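Local structure of catechol O-methyltransferase (Niastella koreensis, 7CVW) at residues 4-12 with 204-212; 26-37 with 93-104. The protein catalyses magnesium-dependent transfer of a methyl group from S-adenosyl-L-methionine to either hydroxyl of catechol-like compounds such as protocatechuic acid, working as a homodimer. All blocks are in the same frame, centred on the assembly; numbering follows the deposited sequence.

Interaction 1 of 2, residues 4-12 with 204-212; sequences QIFESVDHY and LQMVGVKEY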
loop_
_atom_site.group_PDB
_atom_site.type_symbol
_atom_site.label_atom_id
_atom_site.label_comp_id
_atom_site.label_asym_id
_atom_site.label_seq_id
_atom_site.Cartn_x
_atom_site.Cartn_y
_atom_site.Cartn_z
ATOM N N GLN A 4 -9.185 -17.654 -11.120
ATOM C CA GLN A 4 -9.510 -18.438 -9.911
ATOM C C GLN A 4 -8.409 -18.274 -8.859
ATOM O O GLN A 4 -8.785 -18.136 -7.708
ATOM C CB GLN A 4 -9.722 -19.909 -10.261
ATOM C CG GLN A 4 -10.097 -20.753 -9.052
ATOM C CD GLN A 4 -11.476 -20.426 -8.526
ATOM O OE1 GLN A 4 -12.486 -20.887 -9.065
ATOM N NE2 GLN A 4 -11.536 -19.633 -7.462
ATOM N N ILE A 5 -7.120 -18.346 -9.210
ATOM C CA ILE A 5 -6.044 -18.333 -8.168
ATOM C C ILE A 5 -6.158 -17.020 -7.391
ATOM O O ILE A 5 -6.051 -17.055 -6.150
ATOM C CB ILE A 5 -4.604 -18.523 -8.697
ATOM C CG1 ILE A 5 -3.599 -18.761 -7.565
ATOM C CG2 ILE A 5 -4.157 -17.343 -9.547
ATOM C CD1 ILE A 5 -3.851 -19.970 -6.719
ATOM N N PHE A 6 -6.336 -15.890 -8.077
ATOM C CA PHE A 6 -6.375 -14.584 -7.366
ATOM C C PHE A 6 -7.572 -14.530 -6.413
ATOM O O PHE A 6 -7.451 -14.002 -5.292
ATOM C CB PHE A 6 -6.383 -13.403 -8.331
ATOM C CG PHE A 6 -5.251 -13.462 -9.318
ATOM C CD1 PHE A 6 -3.932 -13.514 -8.896
ATOM C CD2 PHE A 6 -5.516 -13.470 -10.676
ATOM C CE1 PHE A 6 -2.901 -13.573 -9.819
ATOM C CE2 PHE A 6 -4.483 -13.564 -11.596
ATOM C CZ PHE A 6 -3.178 -13.578 -11.164
ATOM N N GLU A 7 -8.718 -15.068 -6.827
ATOM C CA GLU A 7 -9.912 -15.120 -5.951
ATOM C C GLU A 7 -9.614 -16.046 -4.767
ATOM O O GLU A 7 -9.896 -15.662 -3.633
ATOM C CB GLU A 7 -11.115 -15.625 -6.740
ATOM C CG GLU A 7 -11.468 -14.745 -7.918
ATOM C CD GLU A 7 -12.580 -15.307 -8.795
ATOM O OE1 GLU A 7 -13.081 -16.409 -8.455
ATOM O OE2 GLU A 7 -12.940 -14.639 -9.817
ATOM N N SER A 8 -9.065 -17.232 -5.014
ATOM C CA SER A 8 -8.781 -18.195 -3.916
ATOM C C SER A 8 -7.818 -17.559 -2.915
ATOM O O SER A 8 -8.019 -17.683 -1.686
ATOM C CB SER A 8 -8.236 -19.474 -4.457
ATOM O OG SER A 8 -9.217 -20.090 -5.269
ATOM N N VAL A 9 -6.776 -16.902 -3.410
ATOM C CA VAL A 9 -5.793 -16.247 -2.508
ATOM C C VAL A 9 -6.469 -15.099 -1.747
ATOM O O VAL A 9 -6.180 -14.917 -0.553
ATOM C CB VAL A 9 -4.524 -15.802 -3.254
ATOM C CG1 VAL A 9 -3.678 -14.871 -2.409
ATOM C CG2 VAL A 9 -3.714 -17.023 -3.664
ATOM N N ASP A 10 -7.349 -14.341 -2.407
ATOM C CA ASP A 10 -8.052 -13.232 -1.711
ATOM C C ASP A 10 -8.864 -13.818 -0.544
ATOM O O ASP A 10 -8.848 -13.235 0.530
ATOM C CB ASP A 10 -8.914 -12.394 -2.659
ATOM C CG ASP A 10 -8.764 -10.874 -2.496
ATOM O OD1 ASP A 10 -7.748 -10.414 -1.946
ATOM O OD2 ASP A 10 -9.640 -10.162 -2.985
ATOM N N HIS A 11 -9.528 -14.959 -0.727
ATOM C CA HIS A 11 -10.346 -15.590 0.339
ATOM C C HIS A 11 -9.445 -16.055 1.487
ATOM O O HIS A 11 -9.807 -15.875 2.637
ATOM C CB HIS A 11 -11.158 -16.762 -0.225
ATOM C CG HIS A 11 -12.431 -16.383 -0.891
ATOM N ND1 HIS A 11 -12.522 -15.399 -1.853
ATOM C CD2 HIS A 11 -13.678 -16.893 -0.763
ATOM C CE1 HIS A 11 -13.765 -15.314 -2.294
ATOM N NE2 HIS A 11 -14.496 -16.217 -1.635
ATOM N N TYR A 12 -8.298 -16.647 1.159
ATOM C CA TYR A 12 -7.279 -17.040 2.152
ATOM C C TYR A 12 -6.873 -15.821 3.001
ATOM O O TYR A 12 -6.828 -15.898 4.217
ATOM C CB TYR A 12 -6.093 -17.655 1.416
ATOM C CG TYR A 12 -4.838 -17.813 2.226
ATOM C CD1 TYR A 12 -4.602 -18.949 2.985
ATOM C CD2 TYR A 12 -3.814 -16.901 2.109
ATOM C CE1 TYR A 12 -3.399 -19.139 3.646
ATOM C CE2 TYR A 12 -2.626 -17.052 2.792
ATOM C CZ TYR A 12 -2.403 -18.185 3.545
ATOM O OH TYR A 12 -1.217 -18.336 4.201
ATOM N N LEU A 204 -0.378 0.888 -7.735
ATOM C CA LEU A 204 -0.310 -0.510 -7.255
ATOM C C LEU A 204 -1.247 -1.341 -8.104
ATOM O O LEU A 204 -2.463 -1.118 -8.017
ATOM C CB LEU A 204 -0.816 -0.639 -5.818
ATOM C CG LEU A 204 0.099 -0.163 -4.716
ATOM C CD1 LEU A 204 -0.650 -0.180 -3.377
ATOM C CD2 LEU A 204 1.330 -1.053 -4.646
ATOM N N GLN A 205 -0.715 -2.319 -8.813
ATOM C CA GLN A 205 -1.538 -3.325 -9.497
ATOM C C GLN A 205 -2.273 -4.147 -8.438
ATOM O O GLN A 205 -1.662 -4.501 -7.407
ATOM C CB GLN A 205 -0.693 -4.199 -10.406
ATOM C CG GLN A 205 0.026 -3.427 -11.503
ATOM C CD GLN A 205 0.623 -4.325 -12.560
ATOM O OE1 GLN A 205 1.827 -4.262 -12.873
ATOM N NE2 GLN A 205 -0.223 -5.136 -13.150
ATOM N N MET A 206 -3.537 -4.444 -8.695
ATOM C CA MET A 206 -4.345 -5.216 -7.729
ATOM C C MET A 206 -5.077 -6.362 -8.405
ATOM O O MET A 206 -5.648 -6.199 -9.487
ATOM C CB MET A 206 -5.319 -4.307 -6.995
ATOM C CG MET A 206 -4.573 -3.379 -6.057
ATOM S SD MET A 206 -5.717 -2.529 -4.971
ATOM C CE MET A 206 -4.535 -1.558 -4.032
ATOM N N VAL A 207 -5.032 -7.504 -7.722
ATOM C CA VAL A 207 -5.773 -8.727 -8.118
ATOM C C VAL A 207 -6.491 -9.266 -6.885
ATOM O O VAL A 207 -6.161 -8.873 -5.747
ATOM C CB VAL A 207 -4.846 -9.771 -8.763
ATOM C CG1 VAL A 207 -4.297 -9.247 -10.079
ATOM C CG2 VAL A 207 -3.707 -10.177 -7.836
ATOM N N GLY A 208 -7.493 -10.104 -7.109
ATOM C CA GLY A 208 -8.286 -10.686 -6.020
ATOM C C GLY A 208 -9.666 -11.050 -6.503
ATOM O O GLY A 208 -9.798 -11.523 -7.616
ATOM N N VAL A 209 -10.672 -10.834 -5.664
ATOM C CA VAL A 209 -12.073 -11.182 -6.009
ATOM C C VAL A 209 -12.596 -10.279 -7.129
ATOM O O VAL A 209 -13.532 -10.695 -7.827
ATOM C CB VAL A 209 -12.987 -11.172 -4.778
ATOM C CG1 VAL A 209 -12.615 -12.299 -3.830
ATOM C CG2 VAL A 209 -13.031 -9.832 -4.070
ATOM N N LYS A 210 -12.081 -9.068 -7.287
ATOM C CA LYS A 210 -12.527 -8.162 -8.370
ATOM C C LYS A 210 -11.620 -8.335 -9.594
ATOM O O LYS A 210 -10.510 -8.899 -9.480
ATOM C CB LYS A 210 -12.498 -6.712 -7.888
ATOM C CG LYS A 210 -13.337 -6.434 -6.649
ATOM C CD LYS A 210 -13.353 -4.964 -6.270
ATOM C CE LYS A 210 -14.062 -4.083 -7.274
ATOM N NZ LYS A 210 -14.257 -2.722 -6.749
ATOM N N GLU A 211 -12.090 -7.844 -10.730
ATOM C CA GLU A 211 -11.310 -7.793 -11.983
ATOM C C GLU A 211 -9.968 -7.106 -11.694
ATOM O O GLU A 211 -9.925 -6.068 -10.959
ATOM C CB GLU A 211 -12.122 -7.092 -13.069
ATOM C CG GLU A 211 -11.437 -7.039 -14.426
ATOM C CD GLU A 211 -12.171 -6.200 -15.474
ATOM O OE1 GLU A 211 -12.737 -6.794 -16.391
ATOM O OE2 GLU A 211 -12.170 -4.956 -15.367
ATOM N N TYR A 212 -8.901 -7.678 -12.244
ATOM C CA TYR A 212 -7.555 -7.082 -12.277
ATOM C C TYR A 212 -7.678 -5.568 -12.499
ATOM O O TYR A 212 -8.339 -5.119 -13.470
ATOM C CB TYR A 212 -6.760 -7.765 -13.389
ATOM C CG TYR A 212 -5.455 -7.116 -13.785
ATOM C CD1 TYR A 212 -4.523 -6.666 -12.866
ATOM C CD2 TYR A 212 -5.128 -7.020 -15.129
ATOM C CE1 TYR A 212 -3.319 -6.109 -13.267
ATOM C CE2 TYR A 212 -3.908 -6.521 -15.535
ATOM C CZ TYR A 212 -3.015 -6.027 -14.614
ATOM O OH TYR A 212 -1.822 -5.516 -15.024
#
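The connection between the last two strands of the methyltransferase sheet packs against the N-terminal helix, with Phe-6, Glu-7, Asp-10 and His-11 meeting Val-207, Gly-208 and Val-209. Phe-6 lies over Val-207: CB of the valine stands 4.1 Å from the centroid of the Phe-6 ring and 25° off its normal, a CH-pi contact. Val-207 CG2 reaches the ring rim at CD1 of Phe-6, 3.5 Å away, while Ile-5 CG2 covers the other face, so the ring is held between two aliphatic groups. The Phe-6 ring also meets Tyr-212 of the second subunit edge-to-face, which puts this contact at the dimer interface. One direct hydrogen bond joins the segments, from Val-209 N to Asp-10 OD2 (2.9 Å, 159° at the hydrogen); the amide comes from above the carboxylate plane. The other oxygen, OD1 of Asp-10, accepts from Asn-44 on helix 43-55, and the carboxylate thus ties the N-terminal helix both to this helix and to the turn linking antiparallel strands 199-206 and 213-220 of the Rossmann-like sheet. Gly-208 lets the turn come close: its CA donates a CA-H...O contact to Phe-6 O (3.5 Å) and lies 3.4 Å from Asp-10 OD2. Alongside, Glu-7 CG rests 3.6 Å from Gly-208 O. His-11, whose CG is anti to its carbonyl carbon (chi1 -83°), swings its imidazole back toward the turn, where Val-209 CG1 meets the ring edge 3.6 Å from His-11 CE1.

Interaction 2 of 2, residues 26-37 with 93-104; sequences AATNSLAEAGMP and KHAAVAQKNIDR. With SAH (S-adenosyl-L-homocysteine), chain E.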
loop_
_atom_site.group_PDB
_atom_site.type_symbol
_atom_site.label_atom_id
_atom_site.label_comp_id
_atom_site.label_asym_id
_atom_site.label_seq_id
_atom_site.Cartn_x
_atom_site.Cartn_y
_atom_site.Cartn_z
ATOM N N ALA A 26 -23.970 -5.968 5.874
ATOM C CA ALA A 26 -25.286 -5.350 5.597
ATOM C C ALA A 26 -25.102 -4.318 4.472
ATOM O O ALA A 26 -25.979 -4.204 3.605
ATOM C CB ALA A 26 -25.856 -4.749 6.858
ATOM N N ALA A 27 -24.008 -3.567 4.469
ATOM C CA ALA A 27 -23.739 -2.617 3.359
ATOM C C ALA A 27 -23.663 -3.377 2.026
ATOM O O ALA A 27 -24.248 -2.957 1.003
ATOM C CB ALA A 27 -22.455 -1.861 3.615
ATOM N N THR A 28 -22.965 -4.488 1.988
ATOM C CA THR A 28 -22.869 -5.308 0.761
ATOM C C THR A 28 -24.265 -5.802 0.379
ATOM O O THR A 28 -24.658 -5.707 -0.788
ATOM C CB THR A 28 -21.882 -6.465 0.939
ATOM O OG1 THR A 28 -20.600 -5.881 1.167
ATOM C CG2 THR A 28 -21.816 -7.389 -0.260
ATOM N N ASN A 29 -25.023 -6.300 1.346
ATOM C CA ASN A 29 -26.369 -6.865 1.072
ATOM C C ASN A 29 -27.293 -5.777 0.531
ATOM O O ASN A 29 -28.163 -6.082 -0.330
ATOM C CB ASN A 29 -26.939 -7.545 2.322
ATOM C CG ASN A 29 -26.239 -8.855 2.612
ATOM O OD1 ASN A 29 -25.650 -9.453 1.708
ATOM N ND2 ASN A 29 -26.252 -9.286 3.864
ATOM N N SER A 30 -27.082 -4.525 0.941
ATOM C CA SER A 30 -27.993 -3.422 0.550
ATOM C C SER A 30 -27.914 -3.205 -0.967
ATOM O O SER A 30 -28.865 -2.660 -1.535
ATOM C CB SER A 30 -27.723 -2.156 1.342
ATOM O OG SER A 30 -26.514 -1.544 0.913
ATOM N N LEU A 31 -26.803 -3.549 -1.602
ATOM C CA LEU A 31 -26.593 -3.245 -3.038
ATOM C C LEU A 31 -27.647 -3.950 -3.886
ATOM O O LEU A 31 -28.277 -3.305 -4.701
ATOM C CB LEU A 31 -25.192 -3.671 -3.469
ATOM C CG LEU A 31 -24.071 -2.842 -2.859
ATOM C CD1 LEU A 31 -22.741 -3.512 -3.122
ATOM C CD2 LEU A 31 -24.068 -1.411 -3.390
ATOM N N ALA A 32 -27.789 -5.260 -3.774
ATOM C CA ALA A 32 -28.725 -5.965 -4.674
ATOM C C ALA A 32 -30.159 -5.499 -4.360
ATOM O O ALA A 32 -30.907 -5.239 -5.310
ATOM C CB ALA A 32 -28.567 -7.453 -4.580
ATOM N N GLU A 33 -30.517 -5.352 -3.087
ATOM C CA GLU A 33 -31.872 -4.916 -2.646
ATOM C C GLU A 33 -32.208 -3.548 -3.279
ATOM O O GLU A 33 -33.382 -3.288 -3.632
ATOM C CB GLU A 33 -31.867 -4.920 -1.117
ATOM C CG GLU A 33 -33.054 -4.259 -0.459
ATOM C CD GLU A 33 -32.905 -3.984 1.035
ATOM O OE1 GLU A 33 -31.755 -3.896 1.528
ATOM O OE2 GLU A 33 -33.950 -3.828 1.701
ATOM N N ALA A 34 -31.224 -2.656 -3.368
ATOM C CA ALA A 34 -31.407 -1.268 -3.843
ATOM C C ALA A 34 -31.225 -1.157 -5.361
ATOM O O ALA A 34 -31.415 -0.036 -5.857
ATOM C CB ALA A 34 -30.456 -0.354 -3.124
ATOM N N GLY A 35 -30.877 -2.237 -6.060
ATOM C CA GLY A 35 -30.630 -2.205 -7.514
ATOM C C GLY A 35 -29.396 -1.384 -7.844
ATOM O O GLY A 35 -29.363 -0.695 -8.873
ATOM N N MET A 36 -28.362 -1.510 -7.016
ATOM C CA MET A 36 -27.075 -0.755 -7.163
ATOM C C MET A 36 -26.009 -1.685 -7.696
ATOM O O MET A 36 -26.045 -2.869 -7.405
ATOM C CB MET A 36 -26.675 -0.170 -5.805
ATOM C CG MET A 36 -27.583 0.960 -5.334
ATOM S SD MET A 36 -27.395 1.432 -3.581
ATOM C CE MET A 36 -25.730 2.087 -3.613
ATOM N N PRO A 37 -25.031 -1.157 -8.454
ATOM C CA PRO A 37 -23.967 -2.006 -8.979
ATOM C C PRO A 37 -23.069 -2.562 -7.863
ATOM O O PRO A 37 -22.822 -1.881 -6.879
ATOM C CB PRO A 37 -23.226 -1.081 -9.938
ATOM C CG PRO A 37 -23.489 0.303 -9.400
ATOM C CD PRO A 37 -24.879 0.258 -8.808
ATOM N N LYS A 93 -30.474 8.123 -4.426
ATOM C CA LYS A 93 -30.847 6.769 -3.963
ATOM C C LYS A 93 -29.634 6.114 -3.297
ATOM O O LYS A 93 -29.745 5.561 -2.174
ATOM C CB LYS A 93 -31.342 5.919 -5.130
ATOM C CG LYS A 93 -31.744 4.505 -4.757
ATOM C CD LYS A 93 -31.956 3.601 -5.934
ATOM C CE LYS A 93 -30.672 3.082 -6.542
ATOM N NZ LYS A 93 -30.961 2.088 -7.596
ATOM N N HIS A 94 -28.467 6.170 -3.950
ATOM C CA HIS A 94 -27.215 5.650 -3.358
ATOM C C HIS A 94 -26.941 6.349 -2.032
ATOM O O HIS A 94 -26.647 5.679 -1.055
ATOM C CB HIS A 94 -26.042 5.875 -4.306
ATOM C CG HIS A 94 -26.125 5.077 -5.553
ATOM N ND1 HIS A 94 -25.014 4.863 -6.348
ATOM C CD2 HIS A 94 -27.152 4.429 -6.146
ATOM C CE1 HIS A 94 -25.362 4.107 -7.374
ATOM N NE2 HIS A 94 -26.684 3.827 -7.282
ATOM N N ALA A 95 -27.097 7.665 -1.995
ATOM C CA ALA A 95 -26.783 8.446 -0.780
ATOM C C ALA A 95 -27.715 8.005 0.349
ATOM O O ALA A 95 -27.261 7.933 1.503
ATOM C CB ALA A 95 -26.890 9.918 -1.086
ATOM N N ALA A 96 -28.992 7.760 0.052
ATOM C CA ALA A 96 -29.985 7.344 1.086
ATOM C C ALA A 96 -29.607 5.955 1.621
ATOM O O ALA A 96 -29.739 5.707 2.845
ATOM C CB ALA A 96 -31.389 7.341 0.541
ATOM N N VAL A 97 -29.198 5.055 0.729
ATOM C CA VAL A 97 -28.777 3.686 1.117
ATOM C C VAL A 97 -27.520 3.769 1.966
ATOM O O VAL A 97 -27.495 3.127 3.048
ATOM C CB VAL A 97 -28.583 2.791 -0.111
ATOM C CG1 VAL A 97 -27.931 1.467 0.266
ATOM C CG2 VAL A 97 -29.920 2.584 -0.782
ATOM N N ALA A 98 -26.523 4.553 1.531
ATOM C CA ALA A 98 -25.295 4.731 2.315
ATOM C C ALA A 98 -25.661 5.300 3.695
ATOM O O ALA A 98 -25.037 4.905 4.703
ATOM C CB ALA A 98 -24.335 5.609 1.571
ATOM N N GLN A 99 -26.599 6.248 3.772
ATOM C CA GLN A 99 -26.898 6.890 5.075
ATOM C C GLN A 99 -27.430 5.830 6.049
ATOM O O GLN A 99 -26.983 5.810 7.205
ATOM C CB GLN A 99 -27.907 8.015 4.926
ATOM C CG GLN A 99 -28.171 8.709 6.252
ATOM C CD GLN A 99 -26.998 9.559 6.678
ATOM O OE1 GLN A 99 -26.603 10.470 5.955
ATOM N NE2 GLN A 99 -26.392 9.229 7.813
ATOM N N LYS A 100 -28.309 4.947 5.583
ATOM C CA LYS A 100 -28.860 3.856 6.426
ATOM C C LYS A 100 -27.709 2.959 6.888
ATOM O O LYS A 100 -27.691 2.526 8.057
ATOM C CB LYS A 100 -29.898 3.042 5.657
ATOM C CG LYS A 100 -30.610 1.976 6.480
ATOM C CD LYS A 100 -31.769 1.335 5.738
ATOM C CE LYS A 100 -31.906 -0.142 6.035
ATOM N NZ LYS A 100 -33.324 -0.575 6.028
ATOM N N ASN A 101 -26.765 2.660 5.996
ATOM C CA ASN A 101 -25.654 1.728 6.293
ATOM C C ASN A 101 -24.686 2.363 7.301
ATOM O O ASN A 101 -24.166 1.660 8.203
ATOM C CB ASN A 101 -24.966 1.308 4.998
ATOM C CG ASN A 101 -25.848 0.492 4.078
ATOM O OD1 ASN A 101 -26.815 -0.141 4.515
ATOM N ND2 ASN A 101 -25.478 0.434 2.809
ATOM N N ILE A 102 -24.432 3.661 7.157
ATOM C CA ILE A 102 -23.579 4.452 8.094
ATOM C C ILE A 102 -24.263 4.504 9.475
ATOM O O ILE A 102 -23.594 4.360 10.503
ATOM C CB ILE A 102 -23.366 5.857 7.494
ATOM C CG1 ILE A 102 -22.357 5.842 6.337
ATOM C CG2 ILE A 102 -23.042 6.895 8.572
ATOM C CD1 ILE A 102 -21.016 5.270 6.639
ATOM N N ASP A 103 -25.578 4.666 9.493
ATOM C CA ASP A 103 -26.362 4.726 10.750
ATOM C C ASP A 103 -26.240 3.366 11.442
ATOM O O ASP A 103 -26.005 3.335 12.669
ATOM C CB ASP A 103 -27.810 5.120 10.462
ATOM C CG ASP A 103 -28.036 6.544 9.965
ATOM O OD1 ASP A 103 -27.102 7.353 10.006
ATOM O OD2 ASP A 103 -29.172 6.823 9.522
ATOM N N ARG A 104 -26.376 2.270 10.689
ATOM C CA ARG A 104 -26.299 0.897 11.237
ATOM C C ARG A 104 -24.913 0.716 11.860
ATOM O O ARG A 104 -24.811 0.056 12.915
ATOM C CB ARG A 104 -26.527 -0.155 10.149
ATOM C CG ARG A 104 -26.605 -1.578 10.686
ATOM C CD ARG A 104 -26.741 -2.612 9.606
ATOM N NE ARG A 104 -28.022 -2.465 8.946
ATOM C CZ ARG A 104 -28.233 -1.907 7.747
ATOM N NH1 ARG A 104 -27.236 -1.460 7.001
ATOM N NH2 ARG A 104 -29.462 -1.819 7.270
HETATM N N SAH E . -16.129 3.892 -2.938
HETATM C CA SAH E . -17.298 2.998 -3.051
HETATM C CB SAH E . -17.652 2.750 -4.525
HETATM C CG SAH E . -17.980 3.983 -5.300
HETATM S SD SAH E . -18.771 3.396 -6.852
HETATM C C SAH E . -16.923 1.693 -2.346
HETATM O O SAH E . -17.693 1.234 -1.582
HETATM O OXT SAH E . -15.877 1.230 -2.648
HETATM C "C5'" SAH E . -18.903 4.970 -7.756
HETATM C "C4'" SAH E . -19.919 5.886 -7.131
HETATM O "O4'" SAH E . -19.705 7.182 -7.703
HETATM C "C3'" SAH E . -21.403 5.555 -7.401
HETATM O "O3'" SAH E . -22.169 5.487 -6.213
HETATM C "C2'" SAH E . -21.881 6.702 -8.295
HETATM O "O2'" SAH E . -23.235 7.028 -8.131
HETATM C "C1'" SAH E . -20.948 7.805 -7.835
HETATM N N9 SAH E . -20.822 8.916 -8.751
HETATM C C8 SAH E . -20.961 8.907 -10.107
HETATM N N7 SAH E . -20.821 10.086 -10.644
HETATM C C5 SAH E . -20.576 10.929 -9.579
HETATM C C6 SAH E . -20.329 12.313 -9.487
HETATM N N6 SAH E . -20.322 13.124 -10.525
HETATM N N1 SAH E . -20.134 12.826 -8.271
HETATM C C2 SAH E . -20.157 12.003 -7.223
HETATM N N3 SAH E . -20.395 10.704 -7.187
HETATM C C4 SAH E . -20.571 10.211 -8.407
#
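Helices 22-34 and 92-104 of the class I methyltransferase fold pack nearly antiparallel, their segment axes 9.9 Å apart at 155°, through Ala-26, Ser-30, Ala-34 and Met-36 against Lys-93, His-94, Val-97, Asn-101 and Arg-104. The first helix ends in a Schellman motif, with Gly-35 at positive phi, and the chain then runs on through Met-36 and Pro-37, past His-94 of the cofactor pocket.

Apolar contact centres on Val-97. Its CG2 touches Ala-34 CB, and its CG1 packs against Met-36 SD, beside Ser-30 OG and CB. The Met-36 side chain runs counter to that of His-94; the bend at chi3 (66°) brings Met-36 CE over one face of the imidazole, 3.8 Å from its centroid, in a CH-pi contact. SD lies obliquely to the same ring. At the other end of the interface, Ala-26 CB sits over a face of the Arg-104 guanidinium.

Polar links are interspersed along the interface. Lys-93 NZ donates to Ala-34 O (2.8 Å) in the carbonyl plane and weakly to Gly-35 O, placing a charged donor on carbonyls at the C-terminal end of the helix. Asn-101 ND2 gives one hydrogen bond to Ser-30 OG (2.9 Å, 164°), nearly in its amide plane, and another to Ala-68 O in the loop after strand 60-64. Ser-30 OG in turn donates to Ala-27 O, while Asn-101 OD1 accepts from Arg-104 NH1 (2.8 Å), so both ends of the amide are held.

The S-adenosyl-L-homocysteine ribose, whose pocket also includes Glu-89, is reached at the edge of the His-94 ring: ND1 of His-94 donates to O3' of the ligand at 2.9 Å.

Overall arrangement
Both contacts are partly buried and use successive helices, 4-17 and 22-34, but they lie toward different ends of the sheet. Their centres are 24 Å apart and their nearest atoms about 9 Å, without touching. Interaction 1 joins the N-terminal helix to the turn beyond strand 199-206, outermost in this chain's sheet, beside the second subunit; interaction 2 pairs two helices within one subunit, one of them packed on strands 84-89 and 111-115, and borders the cofactor pocket. The first combines close backbone approach with one bond from side chain to amide. The second buries more surface, 481 against 344 Å², and relies on side-chain hydrogen bonds and apolar packing.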